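Local coordinates for protein group 3 allergen SMIPP-S Yv6023A04 (Sarcoptes scabiei type hominis, PDB 3H7O) that has the fold of a trypsin-like serine protease but is an inactivated paralogue of that family, so probably does not cleave proteins as its relatives do, at residues Thr14-Gly22 / Val45-Gln56. The protein carries 3 engineered substitutions. Numbering follows the deposited sequence.
Sequences TVAVRTYPG and VFDQKPETIVIQ
Arg-18 and Gln-56 meet on one face of an antiparallel strand pair. The arginine, extended from CG to NE, turns the side of its guanidinium to the glutamine, and NE (2.8 Å) and NH2 (3.0 Å) both donate to Gln-56 OE1. The guanidinium and amide planes are nearly coplanar, 29° apart. The two bonds to OE1, with those of Gln-56 NE2 to the carbonyls of Leu-62 and Pro-66, hold the amide's rotation. Beneath this clasp, Ala-16 and Gln-56 form a hydrogen-bonded antiparallel pair, joined by two backbone hydrogen bonds, as do Arg-18 and Val-54, where Arg-18 N reaches Val-54 O at 2.8 Å. On the opposite face Val-17 sends CG1, anti to its backbone N (chi1 178°), to Ile-53 CG2 at 3.8 Å, while CG2 lies beside Ile-55 CD1; Leu-93 touches both Val-17 and Ile-55. Past the strand end a water takes over: it accepts from Tyr-20 N (2.8 Å) and donates to Gln-48 OE1 and Thr-52 OG1. That hydroxyl donates to Lys-49 O, and Gln-48 NE2 to Asp-47 OD1, approaching from above the carboxylate plane. The Tyr-20 ring sets its edge against Thr-52 O. Pairing 14-19 with 54-57 closes the six-stranded N-terminal barrel of the chymotrypsin-like double-barrel fold.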
# COMPACT_ATOMS: atom_id res chain seq x y z
N THR A 14 4.52 1.21 7.76
CA THR A 14 4.63 0.26 6.65
C THR A 14 4.53 -1.17 7.15
O THR A 14 5.17 -1.54 8.15
CB THR A 14 5.96 0.44 5.86
OG1 THR A 14 6.15 1.83 5.54
CG2 THR A 14 5.95 -0.37 4.57
N VAL A 15 3.73 -1.98 6.46
CA VAL A 15 3.65 -3.41 6.74
C VAL A 15 3.68 -4.19 5.44
O VAL A 15 3.49 -3.63 4.36
CB VAL A 15 2.38 -3.80 7.57
CG1 VAL A 15 2.29 -3.00 8.86
CG2 VAL A 15 1.11 -3.65 6.76
N ALA A 16 3.93 -5.50 5.55
CA ALA A 16 3.71 -6.43 4.46
C ALA A 16 2.45 -7.23 4.75
O ALA A 16 2.25 -7.74 5.87
CB ALA A 16 4.91 -7.37 4.31
N VAL A 17 1.59 -7.33 3.74
CA VAL A 17 0.39 -8.17 3.80
C VAL A 17 0.68 -9.47 3.05
O VAL A 17 0.87 -9.46 1.83
CB VAL A 17 -0.85 -7.44 3.21
CG1 VAL A 17 -2.08 -8.37 3.23
CG2 VAL A 17 -1.13 -6.14 3.98
N ARG A 18 0.72 -10.57 3.79
CA ARG A 18 1.01 -11.89 3.22
C ARG A 18 -0.27 -12.66 2.94
O ARG A 18 -1.13 -12.81 3.82
CB ARG A 18 1.88 -12.71 4.17
CG ARG A 18 3.18 -12.04 4.58
CD ARG A 18 4.04 -13.01 5.40
NE ARG A 18 5.46 -12.67 5.33
CZ ARG A 18 6.26 -13.00 4.32
NH1 ARG A 18 5.79 -13.68 3.27
NH2 ARG A 18 7.54 -12.64 4.35
N THR A 19 -0.40 -13.15 1.71
CA THR A 19 -1.53 -13.98 1.30
C THR A 19 -1.03 -15.26 0.64
O THR A 19 0.15 -15.36 0.30
CB THR A 19 -2.47 -13.24 0.32
OG1 THR A 19 -1.70 -12.75 -0.79
CG2 THR A 19 -3.16 -12.07 1.03
N TYR A 20 -1.91 -16.24 0.47
CA TYR A 20 -1.52 -17.55 -0.07
C TYR A 20 -2.42 -18.04 -1.21
O TYR A 20 -2.99 -19.13 -1.12
CB TYR A 20 -1.46 -18.60 1.06
CG TYR A 20 -0.54 -18.21 2.20
CD1 TYR A 20 0.80 -18.61 2.21
CD2 TYR A 20 -1.01 -17.45 3.26
CE1 TYR A 20 1.64 -18.25 3.25
CE2 TYR A 20 -0.17 -17.08 4.31
CZ TYR A 20 1.15 -17.49 4.30
OH TYR A 20 1.98 -17.12 5.33
N PRO A 21 -2.55 -17.25 -2.29
CA PRO A 21 -3.37 -17.73 -3.40
C PRO A 21 -2.68 -18.84 -4.19
O PRO A 21 -1.49 -18.73 -4.51
CB PRO A 21 -3.56 -16.49 -4.26
CG PRO A 21 -2.35 -15.66 -4.00
CD PRO A 21 -1.93 -15.94 -2.59
N GLY A 22 -3.43 -19.91 -4.47
CA GLY A 22 -2.94 -21.03 -5.29
C GLY A 22 -1.75 -21.76 -4.72
O GLY A 22 -0.82 -22.12 -5.46
N VAL A 45 -6.39 -8.93 -1.65
CA VAL A 45 -7.12 -9.57 -0.54
C VAL A 45 -8.62 -9.84 -0.77
O VAL A 45 -9.22 -10.60 -0.01
CB VAL A 45 -6.94 -8.77 0.80
CG1 VAL A 45 -5.47 -8.72 1.21
CG2 VAL A 45 -7.53 -7.36 0.69
N PHE A 46 -9.20 -9.24 -1.80
CA PHE A 46 -10.66 -9.27 -1.99
C PHE A 46 -11.27 -10.67 -2.03
O PHE A 46 -12.40 -10.87 -1.60
CB PHE A 46 -11.08 -8.46 -3.23
CG PHE A 46 -10.92 -9.19 -4.53
CD1 PHE A 46 -12.03 -9.73 -5.17
CD2 PHE A 46 -9.67 -9.33 -5.11
CE1 PHE A 46 -11.89 -10.41 -6.38
CE2 PHE A 46 -9.51 -10.01 -6.32
CZ PHE A 46 -10.63 -10.55 -6.95
N ASP A 47 -10.51 -11.64 -2.54
CA ASP A 47 -10.98 -13.02 -2.69
C ASP A 47 -10.23 -14.01 -1.79
O ASP A 47 -10.27 -15.22 -2.02
CB ASP A 47 -10.85 -13.45 -4.16
CG ASP A 47 -9.42 -13.34 -4.68
OD1 ASP A 47 -8.53 -12.86 -3.95
OD2 ASP A 47 -9.19 -13.74 -5.84
N GLN A 48 -9.56 -13.49 -0.77
CA GLN A 48 -8.77 -14.32 0.14
C GLN A 48 -9.47 -14.44 1.49
O GLN A 48 -9.90 -13.45 2.06
CB GLN A 48 -7.37 -13.73 0.33
CG GLN A 48 -6.56 -13.61 -0.97
CD GLN A 48 -6.42 -14.93 -1.68
OE1 GLN A 48 -5.95 -15.92 -1.11
NE2 GLN A 48 -6.82 -14.96 -2.95
N LYS A 49 -9.57 -15.67 1.99
CA LYS A 49 -10.17 -15.92 3.30
C LYS A 49 -9.36 -15.21 4.38
O LYS A 49 -8.14 -15.43 4.47
CB LYS A 49 -10.24 -17.42 3.58
CG LYS A 49 -11.41 -17.84 4.46
CD LYS A 49 -12.67 -18.05 3.64
N PRO A 50 -10.01 -14.36 5.19
CA PRO A 50 -9.31 -13.51 6.17
C PRO A 50 -8.36 -14.29 7.07
O PRO A 50 -7.25 -13.81 7.37
CB PRO A 50 -10.46 -12.90 6.99
CG PRO A 50 -11.63 -12.93 6.07
CD PRO A 50 -11.48 -14.19 5.27
N GLU A 51 -8.77 -15.48 7.47
CA GLU A 51 -8.01 -16.33 8.39
C GLU A 51 -6.69 -16.85 7.79
O GLU A 51 -5.87 -17.43 8.50
CB GLU A 51 -8.87 -17.50 8.89
CG GLU A 51 -10.03 -17.09 9.82
CD GLU A 51 -11.18 -16.37 9.10
OE1 GLU A 51 -11.39 -16.57 7.88
OE2 GLU A 51 -11.89 -15.59 9.78
N THR A 52 -6.49 -16.64 6.49
CA THR A 52 -5.25 -17.03 5.83
C THR A 52 -4.23 -15.89 5.78
O THR A 52 -3.05 -16.12 5.52
CB THR A 52 -5.48 -17.56 4.39
OG1 THR A 52 -5.89 -16.48 3.54
CG2 THR A 52 -6.51 -18.66 4.38
N ILE A 53 -4.70 -14.67 6.03
CA ILE A 53 -3.87 -13.47 5.85
C ILE A 53 -2.97 -13.21 7.06
O ILE A 53 -3.38 -13.39 8.20
CB ILE A 53 -4.75 -12.23 5.54
CG1 ILE A 53 -5.69 -12.52 4.36
CG2 ILE A 53 -3.87 -10.99 5.26
CD1 ILE A 53 -6.81 -11.49 4.15
N VAL A 54 -1.72 -12.80 6.79
CA VAL A 54 -0.77 -12.44 7.84
C VAL A 54 -0.22 -11.03 7.62
O VAL A 54 0.14 -10.65 6.50
CB VAL A 54 0.42 -13.46 7.93
CG1 VAL A 54 1.39 -13.08 9.04
CG2 VAL A 54 -0.10 -14.87 8.16
N ILE A 55 -0.18 -10.26 8.70
CA ILE A 55 0.43 -8.93 8.68
C ILE A 55 1.82 -9.00 9.29
O ILE A 55 1.97 -9.32 10.47
CB ILE A 55 -0.41 -7.88 9.48
CG1 ILE A 55 -1.87 -7.82 8.99
CG2 ILE A 55 0.27 -6.49 9.46
CD1 ILE A 55 -2.04 -7.43 7.54
N GLN A 56 2.83 -8.70 8.48
CA GLN A 56 4.21 -8.61 8.95
C GLN A 56 4.57 -7.14 9.14
O GLN A 56 4.41 -6.32 8.22
CB GLN A 56 5.18 -9.30 7.98
CG GLN A 56 6.64 -9.33 8.48
CD GLN A 56 7.55 -10.24 7.65
OE1 GLN A 56 7.13 -10.84 6.66
NE2 GLN A 56 8.81 -10.34 8.08
O HOH W 1 -4.56 -15.84 1.24